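PDB 5DLK: TqaA from Penicillium aethiopicum, which is a fungal nonribosomal peptide synthetase whose terminal condensation-like domain, crystallised here as a mutant, probably macrocyclises a carrier-bound peptide. Local coordinates for residues 135-140 with 411-416; 213-218 with 313-318; 334-339 with 350-355. All coordinates share one frame; numbering follows the deposited sequence.

Contact 1: residues 135-140 with 411-416; sequences VCKALW and SKFARF. With EDO (1,2-ethanediol), chain E.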
loop_
_atom_site.group_PDB
_atom_site.type_symbol
_atom_site.label_atom_id
_atom_site.label_comp_id
_atom_site.label_asym_id
_atom_site.label_seq_id
_atom_site.Cartn_x
_atom_site.Cartn_y
_atom_site.Cartn_z
ATOM N N VAL A 135 -26.592 3.901 -6.429
ATOM C CA VAL A 135 -26.159 4.589 -7.641
ATOM C C VAL A 135 -24.626 4.524 -7.760
ATOM O O VAL A 135 -24.089 4.246 -8.830
ATOM C CB VAL A 135 -26.615 6.059 -7.646
ATOM C CG1 VAL A 135 -25.940 6.847 -8.779
ATOM C CG2 VAL A 135 -28.144 6.123 -7.753
ATOM N N CYS A 136 -23.945 4.809 -6.661
ATOM C CA CYS A 136 -22.479 4.748 -6.629
ATOM C C CYS A 136 -21.989 3.353 -7.016
ATOM O O CYS A 136 -21.045 3.205 -7.801
ATOM C CB CYS A 136 -21.947 5.114 -5.247
ATOM S SG CYS A 136 -22.141 6.837 -4.750
ATOM N N LYS A 137 -22.633 2.332 -6.463
ATOM C CA LYS A 137 -22.244 0.955 -6.756
ATOM C C LYS A 137 -22.493 0.629 -8.221
ATOM O O LYS A 137 -21.681 -0.021 -8.853
ATOM C CB LYS A 137 -22.991 -0.032 -5.848
ATOM C CG LYS A 137 -22.484 -1.473 -5.907
ATOM C CD LYS A 137 -20.977 -1.552 -5.572
ATOM C CE LYS A 137 -20.618 -2.864 -4.860
ATOM N NZ LYS A 137 -21.040 -4.071 -5.629
ATOM N N ALA A 138 -23.604 1.104 -8.788
ATOM C CA ALA A 138 -23.865 0.853 -10.203
ATOM C C ALA A 138 -22.817 1.493 -11.122
ATOM O O ALA A 138 -22.453 0.909 -12.138
ATOM C CB ALA A 138 -25.283 1.359 -10.597
ATOM N N LEU A 139 -22.368 2.703 -10.793
ATOM C CA LEU A 139 -21.379 3.386 -11.615
ATOM C C LEU A 139 -20.019 2.684 -11.464
ATOM O O LEU A 139 -19.273 2.532 -12.434
ATOM C CB LEU A 139 -21.261 4.866 -11.219
ATOM C CG LEU A 139 -22.486 5.725 -11.572
ATOM C CD1 LEU A 139 -22.282 7.091 -10.944
ATOM C CD2 LEU A 139 -22.620 5.816 -13.083
ATOM N N TRP A 140 -19.729 2.253 -10.242
ATOM C CA TRP A 140 -18.484 1.516 -9.938
ATOM C C TRP A 140 -18.375 0.228 -10.758
ATOM O O TRP A 140 -17.435 0.051 -11.535
ATOM C CB TRP A 140 -18.439 1.198 -8.449
ATOM C CG TRP A 140 -17.228 0.405 -7.978
ATOM C CD1 TRP A 140 -17.210 -0.908 -7.594
ATOM C CD2 TRP A 140 -15.883 0.892 -7.814
ATOM N NE1 TRP A 140 -15.936 -1.267 -7.191
ATOM C CE2 TRP A 140 -15.104 -0.187 -7.328
ATOM C CE3 TRP A 140 -15.267 2.132 -8.018
ATOM C CZ2 TRP A 140 -13.733 -0.059 -7.045
ATOM C CZ3 TRP A 140 -13.900 2.256 -7.747
ATOM C CH2 TRP A 140 -13.154 1.165 -7.260
ATOM N N SER A 411 -17.426 3.744 4.213
ATOM C CA SER A 411 -17.440 2.437 3.573
ATOM C C SER A 411 -16.547 2.519 2.335
ATOM O O SER A 411 -16.080 3.595 1.992
ATOM C CB SER A 411 -18.868 2.006 3.208
ATOM O OG SER A 411 -19.409 2.835 2.204
ATOM N N LYS A 412 -16.306 1.402 1.653
ATOM C CA LYS A 412 -15.443 1.481 0.473
ATOM C C LYS A 412 -15.745 0.405 -0.542
ATOM O O LYS A 412 -16.359 -0.626 -0.220
ATOM C CB LYS A 412 -13.961 1.406 0.889
ATOM C CG LYS A 412 -13.564 0.046 1.466
ATOM C CD LYS A 412 -12.073 -0.037 1.732
ATOM C CE LYS A 412 -11.725 -1.351 2.446
ATOM N NZ LYS A 412 -12.235 -2.495 1.678
ATOM N N PHE A 413 -15.349 0.671 -1.782
ATOM C CA PHE A 413 -15.271 -0.344 -2.813
ATOM C C PHE A 413 -13.767 -0.523 -3.078
ATOM O O PHE A 413 -13.010 0.443 -2.985
ATOM C CB PHE A 413 -15.955 0.057 -4.114
ATOM C CG PHE A 413 -17.364 0.581 -3.964
ATOM C CD1 PHE A 413 -18.261 0.011 -3.078
ATOM C CD2 PHE A 413 -17.782 1.659 -4.742
ATOM C CE1 PHE A 413 -19.571 0.509 -2.977
ATOM C CE2 PHE A 413 -19.080 2.161 -4.636
ATOM C CZ PHE A 413 -19.965 1.585 -3.756
ATOM N N ALA A 414 -13.349 -1.726 -3.454
ATOM C CA ALA A 414 -11.923 -1.958 -3.712
ATOM C C ALA A 414 -11.675 -3.079 -4.734
ATOM O O ALA A 414 -12.381 -4.092 -4.760
ATOM C CB ALA A 414 -11.206 -2.265 -2.398
ATOM N N ARG A 415 -10.673 -2.866 -5.584
ATOM C CA ARG A 415 -10.188 -3.859 -6.535
ATOM C C ARG A 415 -8.720 -4.139 -6.202
ATOM O O ARG A 415 -7.983 -3.217 -5.837
ATOM C CB ARG A 415 -10.282 -3.367 -7.981
ATOM C CG ARG A 415 -11.670 -2.858 -8.402
ATOM C CD ARG A 415 -12.734 -3.891 -8.123
ATOM N NE ARG A 415 -12.588 -5.089 -8.939
ATOM C CZ ARG A 415 -13.415 -6.128 -8.860
ATOM N NH1 ARG A 415 -14.442 -6.086 -8.024
ATOM N NH2 ARG A 415 -13.223 -7.203 -9.612
ATOM N N PHE A 416 -8.320 -5.396 -6.352
ATOM C CA PHE A 416 -6.922 -5.812 -6.150
ATOM C C PHE A 416 -6.779 -7.216 -6.695
ATOM O O PHE A 416 -7.456 -8.125 -6.234
ATOM C CB PHE A 416 -6.528 -5.772 -4.672
ATOM C CG PHE A 416 -5.129 -6.291 -4.405
ATOM C CD1 PHE A 416 -4.027 -5.590 -4.856
ATOM C CD2 PHE A 416 -4.934 -7.490 -3.719
ATOM C CE1 PHE A 416 -2.716 -6.056 -4.614
ATOM C CE2 PHE A 416 -3.630 -7.962 -3.466
ATOM C CZ PHE A 416 -2.530 -7.245 -3.918
HETATM C C1 EDO E . -10.512 -8.700 -5.335
HETATM O O1 EDO E . -9.492 -8.132 -4.478
HETATM C C2 EDO E . -11.176 -7.660 -6.256
HETATM O O2 EDO E . -10.276 -7.188 -7.283
HETATM O O HOH W 1 -15.559 -3.902 -6.172
#
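Water 1 ties Trp-140 to Arg-415. It accepts from the indole NE1 of Trp-140 at 2.9 Å and from NH1 of Arg-415 at 3.1 Å, lying in the plane of both flat groups, and gives a weak bond to the carbonyl of Ala-414. The two planes stand 64° apart, yet the water serves both donors, and the aliphatic part of the arginine completes the junction, its CG 3.7 Å from Trp-140 CZ2. Phe-413 contributes the largest share of the buried area. Its CB sits over one face of the indole, 3.3 Å from Trp-140 CE2, while the two rings meet obliquely with their planes at 39°. Trp-140 has chi1 close to 180° (178°), which turns CG away from the backbone N and lays the indole against the strand. The fold explains the pairing: helix 132-144 packs on strand 407-415, an outermost strand of a mixed sheet whose other members lie far earlier in the chain. The late strand thus completes the sheet of the N-terminal half, as in other condensation domains, and backbone bonds from Phe-413 to Ser-69 and from Arg-415 to Phe-67 fix it there. The axes of the short helix and strand segments run 10.6 Å apart and nearly parallel. Over a face of the Phe-413 ring lies Lys-137, its CD 3.6 Å from CE1 of Phe-413, a CH-pi contact; its NZ is salt-bridged to Asp-141 and offers the ring at most a weak attraction. At the far end of the strand, an ethanediol, probably from the crystallisation liquor, is held by NE1 of Trp-267 and by the backbone of Phe-416: N donates to O2 of the ethanediol at 2.8 Å, and the carbonyl O receives O1 at 2.7 Å.

Contact 2: residues 213-218 with 313-318; sequences YHRVSS and RNLPMD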
loop_
_atom_site.group_PDB
_atom_site.type_symbol
_atom_site.label_atom_id
_atom_site.label_comp_id
_atom_site.label_asym_id
_atom_site.label_seq_id
_atom_site.Cartn_x
_atom_site.Cartn_y
_atom_site.Cartn_z
ATOM N N TYR A 213 12.958 12.613 -4.365
ATOM C CA TYR A 213 14.205 13.393 -4.454
ATOM C C TYR A 213 15.131 13.100 -3.276
ATOM O O TYR A 213 16.352 12.960 -3.444
ATOM C CB TYR A 213 13.907 14.899 -4.528
ATOM C CG TYR A 213 13.346 15.311 -5.873
ATOM C CD1 TYR A 213 14.078 15.117 -7.039
ATOM C CD2 TYR A 213 12.083 15.892 -5.980
ATOM C CE1 TYR A 213 13.564 15.480 -8.283
ATOM C CE2 TYR A 213 11.564 16.262 -7.214
ATOM C CZ TYR A 213 12.307 16.055 -8.360
ATOM O OH TYR A 213 11.806 16.416 -9.592
ATOM N N HIS A 214 14.555 13.008 -2.084
ATOM C CA HIS A 214 15.335 12.707 -0.887
ATOM C C HIS A 214 16.004 11.320 -0.949
ATOM O O HIS A 214 17.166 11.180 -0.549
ATOM C CB HIS A 214 14.451 12.817 0.346
ATOM C CG HIS A 214 15.212 12.866 1.630
ATOM N ND1 HIS A 214 15.758 11.741 2.215
ATOM C CD2 HIS A 214 15.539 13.905 2.433
ATOM C CE1 HIS A 214 16.377 12.084 3.331
ATOM N NE2 HIS A 214 16.257 13.391 3.488
ATOM N N ARG A 215 15.291 10.304 -1.445
ATOM C CA ARG A 215 15.912 8.992 -1.673
ATOM C C ARG A 215 17.156 9.087 -2.555
ATOM O O ARG A 215 18.183 8.463 -2.269
ATOM C CB ARG A 215 14.940 8.012 -2.329
ATOM C CG ARG A 215 13.835 7.502 -1.441
ATOM C CD ARG A 215 13.332 6.155 -1.968
ATOM N NE ARG A 215 13.014 6.209 -3.394
ATOM C CZ ARG A 215 12.667 5.149 -4.119
ATOM N NH1 ARG A 215 12.595 3.947 -3.550
ATOM N NH2 ARG A 215 12.391 5.287 -5.410
ATOM N N VAL A 216 17.057 9.855 -3.635
ATOM C CA VAL A 216 18.157 9.971 -4.585
ATOM C C VAL A 216 19.304 10.766 -3.971
ATOM O O VAL A 216 20.471 10.446 -4.185
ATOM C CB VAL A 216 17.693 10.622 -5.911
ATOM C CG1 VAL A 216 18.889 11.144 -6.727
ATOM C CG2 VAL A 216 16.902 9.613 -6.719
ATOM N N SER A 217 18.979 11.774 -3.173
ATOM C CA SER A 217 20.023 12.584 -2.569
ATOM C C SER A 217 20.846 11.775 -1.565
ATOM O O SER A 217 22.028 12.060 -1.359
ATOM C CB SER A 217 19.430 13.812 -1.887
ATOM O OG SER A 217 18.930 13.465 -0.610
ATOM N N SER A 218 20.238 10.768 -0.942
ATOM C CA SER A 218 20.958 9.999 0.076
ATOM C C SER A 218 21.753 8.844 -0.540
ATOM O O SER A 218 22.600 8.237 0.119
ATOM C CB SER A 218 19.991 9.478 1.147
ATOM O OG SER A 218 19.098 8.517 0.615
ATOM N N ARG A 313 9.055 4.746 5.793
ATOM C CA ARG A 313 9.008 6.088 6.368
ATOM C C ARG A 313 10.029 6.256 7.472
ATOM O O ARG A 313 9.811 6.974 8.447
ATOM C CB ARG A 313 7.595 6.374 6.867
ATOM C CG ARG A 313 6.611 6.195 5.706
ATOM C CD ARG A 313 5.164 6.552 5.998
ATOM N NE ARG A 313 4.919 7.960 5.729
ATOM C CZ ARG A 313 4.255 8.465 4.690
ATOM N NH1 ARG A 313 3.699 7.702 3.757
ATOM N NH2 ARG A 313 4.142 9.770 4.608
ATOM N N ASN A 314 11.157 5.582 7.312
ATOM C CA ASN A 314 12.234 5.729 8.275
ATOM C C ASN A 314 13.342 6.622 7.738
ATOM O O ASN A 314 14.354 6.824 8.394
ATOM C CB ASN A 314 12.760 4.351 8.677
ATOM C CG ASN A 314 11.706 3.537 9.422
ATOM O OD1 ASN A 314 11.517 3.711 10.624
ATOM N ND2 ASN A 314 10.989 2.671 8.700
ATOM N N LEU A 315 13.136 7.173 6.551
ATOM C CA LEU A 315 14.034 8.193 6.011
ATOM C C LEU A 315 13.957 9.492 6.809
ATOM O O LEU A 315 12.869 9.988 7.093
ATOM C CB LEU A 315 13.696 8.490 4.552
ATOM C CG LEU A 315 14.368 7.680 3.452
ATOM C CD1 LEU A 315 13.915 8.216 2.106
ATOM C CD2 LEU A 315 15.879 7.765 3.567
ATOM N N PRO A 316 15.113 10.065 7.158
ATOM C CA PRO A 316 15.041 11.355 7.849
ATOM C C PRO A 316 14.699 12.488 6.879
ATOM O O PRO A 316 15.551 12.945 6.122
ATOM C CB PRO A 316 16.447 11.519 8.430
ATOM C CG PRO A 316 17.323 10.755 7.484
ATOM C CD PRO A 316 16.498 9.585 7.001
ATOM N N MET A 317 13.450 12.927 6.896
ATOM C CA MET A 317 13.045 14.054 6.072
ATOM C C MET A 317 11.839 14.702 6.721
ATOM O O MET A 317 11.085 14.040 7.439
ATOM C CB MET A 317 12.750 13.614 4.628
ATOM C CG MET A 317 11.315 13.189 4.323
ATOM S SD MET A 317 11.112 12.686 2.587
ATOM C CE MET A 317 12.222 11.293 2.527
ATOM N N ASP A 318 11.680 16.003 6.500
ATOM C CA ASP A 318 10.551 16.727 7.067
ATOM C C ASP A 318 9.247 16.140 6.554
ATOM O O ASP A 318 9.127 15.828 5.364
ATOM C CB ASP A 318 10.629 18.217 6.730
ATOM C CG ASP A 318 11.843 18.892 7.344
ATOM O OD1 ASP A 318 12.301 18.441 8.416
ATOM O OD2 ASP A 318 12.341 19.873 6.753
#
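The imidazole of His-214 is the flat group of this contact, and one of its faces is covered by Met-317, whose CB stands 3.5 Å above the ring plane, offset toward the rim; the CH-pi axis is 21° off the ring normal. The sulfur approaches the same ring only obliquely. A bend at chi3 (62°) folds the methionine end back toward the helix, putting CE 3.5 Å from CB of His-214. Obliquely to the ring lies the carbonyl of Pro-316. NE2 of His-214 is 2.8 Å from Pro-316 O, but the angle is too poor for a hydrogen bond, and ND1 of His-214, buried here, has no partner in the model. Leu-315 CD1 comes within 4.0 Å of that ND1 and packs, at about a right angle between side chains, on Arg-215 CG at 3.6 Å. The guanidinium of Arg-215 turns elsewhere, to the carbonyl of His-365 and to Glu-367. The contact thus lays the loop between strands 303-310 and 329-336 against helix 208-218 at the surface, with Leu-315 and Met-317 also touching Tyr-211 earlier in that helix.

Contact 3: residues 334-339 with 350-355; sequences RVTFPE and LHHTQT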
loop_
_atom_site.group_PDB
_atom_site.type_symbol
_atom_site.label_atom_id
_atom_site.label_comp_id
_atom_site.label_asym_id
_atom_site.label_seq_id
_atom_site.Cartn_x
_atom_site.Cartn_y
_atom_site.Cartn_z
ATOM N N ARG A 334 15.024 -12.231 5.705
ATOM C CA ARG A 334 15.759 -13.479 5.840
ATOM C C ARG A 334 15.704 -13.978 7.271
ATOM O O ARG A 334 15.982 -13.215 8.208
ATOM C CB ARG A 334 17.227 -13.270 5.427
ATOM C CG ARG A 334 18.057 -14.549 5.512
ATOM C CD ARG A 334 19.504 -14.255 5.118
ATOM N NE ARG A 334 20.280 -15.488 5.015
ATOM C CZ ARG A 334 21.558 -15.513 4.660
ATOM N NH1 ARG A 334 22.180 -14.376 4.377
ATOM N NH2 ARG A 334 22.206 -16.673 4.581
ATOM N N VAL A 335 15.372 -15.247 7.440
ATOM C CA VAL A 335 15.340 -15.858 8.766
ATOM C C VAL A 335 16.218 -17.097 8.737
ATOM O O VAL A 335 15.996 -18.018 7.943
ATOM C CB VAL A 335 13.897 -16.203 9.202
ATOM C CG1 VAL A 335 13.882 -16.893 10.573
ATOM C CG2 VAL A 335 13.048 -14.941 9.200
ATOM N N THR A 336 17.208 -17.121 9.622
ATOM C CA THR A 336 18.193 -18.194 9.613
ATOM C C THR A 336 18.143 -18.918 10.947
ATOM O O THR A 336 18.419 -18.315 11.995
ATOM C CB THR A 336 19.606 -17.680 9.383
ATOM O OG1 THR A 336 20.064 -17.043 10.579
ATOM C CG2 THR A 336 19.639 -16.685 8.240
ATOM N N PHE A 337 17.829 -20.201 10.882
ATOM C CA PHE A 337 17.711 -21.060 12.063
ATOM C C PHE A 337 19.034 -21.739 12.357
ATOM O O PHE A 337 19.723 -22.149 11.434
ATOM C CB PHE A 337 16.657 -22.138 11.834
ATOM C CG PHE A 337 15.284 -21.608 11.544
ATOM C CD1 PHE A 337 14.945 -21.152 10.269
ATOM C CD2 PHE A 337 14.309 -21.625 12.540
ATOM C CE1 PHE A 337 13.663 -20.688 9.998
ATOM C CE2 PHE A 337 13.029 -21.159 12.281
ATOM C CZ PHE A 337 12.703 -20.692 11.000
ATOM N N PRO A 338 19.372 -21.904 13.642
ATOM C CA PRO A 338 20.612 -22.624 13.963
ATOM C C PRO A 338 20.445 -24.141 13.817
ATOM O O PRO A 338 19.342 -24.633 13.609
ATOM C CB PRO A 338 20.864 -22.241 15.433
ATOM C CG PRO A 338 19.517 -22.069 16.002
ATOM C CD PRO A 338 18.690 -21.415 14.848
ATOM N N GLU A 339 21.542 -24.889 13.954
ATOM C CA GLU A 339 21.440 -26.349 13.986
ATOM C C GLU A 339 20.649 -26.811 15.217
ATOM O O GLU A 339 20.527 -26.061 16.190
ATOM C CB GLU A 339 22.840 -26.981 13.971
ATOM C CG GLU A 339 23.635 -26.722 12.687
ATOM C CD GLU A 339 22.956 -27.293 11.424
ATOM O OE1 GLU A 339 22.530 -28.475 11.432
ATOM O OE2 GLU A 339 22.841 -26.550 10.420
ATOM N N LEU A 350 11.652 -15.543 17.795
ATOM C CA LEU A 350 10.976 -14.243 17.749
ATOM C C LEU A 350 12.008 -13.095 17.796
ATOM O O LEU A 350 11.914 -12.147 17.029
ATOM C CB LEU A 350 9.986 -14.103 18.899
ATOM C CG LEU A 350 8.803 -15.078 18.776
ATOM C CD1 LEU A 350 7.952 -15.048 20.054
ATOM C CD2 LEU A 350 7.963 -14.687 17.574
ATOM N N HIS A 351 12.991 -13.200 18.689
ATOM C CA HIS A 351 13.999 -12.138 18.795
ATOM C C HIS A 351 14.795 -11.995 17.507
ATOM O O HIS A 351 15.048 -10.873 17.052
ATOM C CB HIS A 351 14.947 -12.385 19.984
ATOM C CG HIS A 351 14.360 -11.953 21.291
ATOM N ND1 HIS A 351 13.876 -10.679 21.499
ATOM C CD2 HIS A 351 14.150 -12.630 22.444
ATOM C CE1 HIS A 351 13.400 -10.588 22.729
ATOM N NE2 HIS A 351 13.553 -11.757 23.323
ATOM N N HIS A 352 15.181 -13.127 16.926
ATOM C CA HIS A 352 15.929 -13.119 15.674
ATOM C C HIS A 352 15.098 -12.508 14.551
ATOM O O HIS A 352 15.589 -11.670 13.788
ATOM C CB HIS A 352 16.384 -14.535 15.299
ATOM C CG HIS A 352 16.996 -14.638 13.929
ATOM N ND1 HIS A 352 18.202 -14.049 13.602
ATOM C CD2 HIS A 352 16.569 -15.271 12.810
ATOM C CE1 HIS A 352 18.479 -14.302 12.330
ATOM N NE2 HIS A 352 17.514 -15.059 11.833
ATOM N N THR A 353 13.843 -12.933 14.439
ATOM C CA THR A 353 12.984 -12.446 13.360
ATOM C C THR A 353 12.830 -10.933 13.473
ATOM O O THR A 353 12.840 -10.207 12.467
ATOM C CB THR A 353 11.606 -13.148 13.388
ATOM O OG1 THR A 353 11.810 -14.553 13.193
ATOM C CG2 THR A 353 10.700 -12.637 12.277
ATOM N N GLN A 354 12.725 -10.446 14.706
ATOM C CA GLN A 354 12.515 -9.024 14.874
ATOM C C GLN A 354 13.764 -8.249 14.466
ATOM O O GLN A 354 13.677 -7.260 13.758
ATOM C CB GLN A 354 12.109 -8.682 16.309
ATOM C CG GLN A 354 11.658 -7.216 16.472
ATOM C CD GLN A 354 10.663 -7.068 17.608
ATOM O OE1 GLN A 354 9.572 -7.643 17.570
ATOM N NE2 GLN A 354 11.047 -6.321 18.644
ATOM N N THR A 355 14.938 -8.717 14.876
ATOM C CA THR A 355 16.130 -7.991 14.460
ATOM C C THR A 355 16.406 -8.156 12.959
ATOM O O THR A 355 17.002 -7.277 12.352
ATOM C CB THR A 355 17.353 -8.394 15.315
ATOM O OG1 THR A 355 17.538 -9.793 15.270
ATOM C CG2 THR A 355 17.110 -8.022 16.766
#
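This contact joins an outermost strand of the six-stranded mixed sheet to the helix that follows it in the condensation domain: strand 329-336 leads through a short connection into helix 346-358, which packs back on it. The axes of the two short segments approach to 8.3 Å, and the helix runs roughly antiparallel to the strand. The polar part rests on a bond from a strand amide: the backbone N of Thr-336 donates to NE2 of His-352 at 3.0 Å, almost straight at 174°, with the nitrogen tilted 18° out of the imidazole plane. A bond in this direction means that NE2 is an acceptor, consistent with a neutral ring protonated at ND1. With CG anti to the backbone N (chi1 172°), the histidine extends from the helix to the strand, where its ring also meets that of Trp-344. An alanine in place of His-352 would remove the acceptor and is likely to leave the amide of Thr-336 without its mate and to open a gap between helix and strand. Val-335 pairs by backbone bonds with Val-304 of the adjacent strand 303-310, while its CG1 lies 3.9 Å from CD2 of His-352. The helix also reaches the phosphopantetheine site: the side chain of Thr-353 is about 6 Å from that of Tyr-357, one of the residues seen to bind phosphopantetheine, which is absent from this model, and Gln-354 OE1 accepts from the backbone N of Thr-282, another. Thr-353 OG1 bonds to the carbonyl of Leu-349 one turn back and lies 4.1 Å from CG1 of Val-335.

How the contacts relate
Contacts 1 and 3 are both partly buried and alike in design, each setting a helix on an outermost strand, but of different sheets and with opposite polarity; their centres are 42 Å apart, on opposite sides of the chain's centre. Contact 2, a surface contact, joins a loop to a helix instead. No secondary-structure element is shared. The chemistry differs accordingly: contact 1 relies on aromatic packing and a bridging water, contact 2 on methionine and leucine around an imidazole, contact 3 on a direct bond to a strand amide. Contacts 2 and 3, nearest atoms about 11 Å apart, both adjoin residues of the phosphopantetheine site, whereas contact 1 lies away from it.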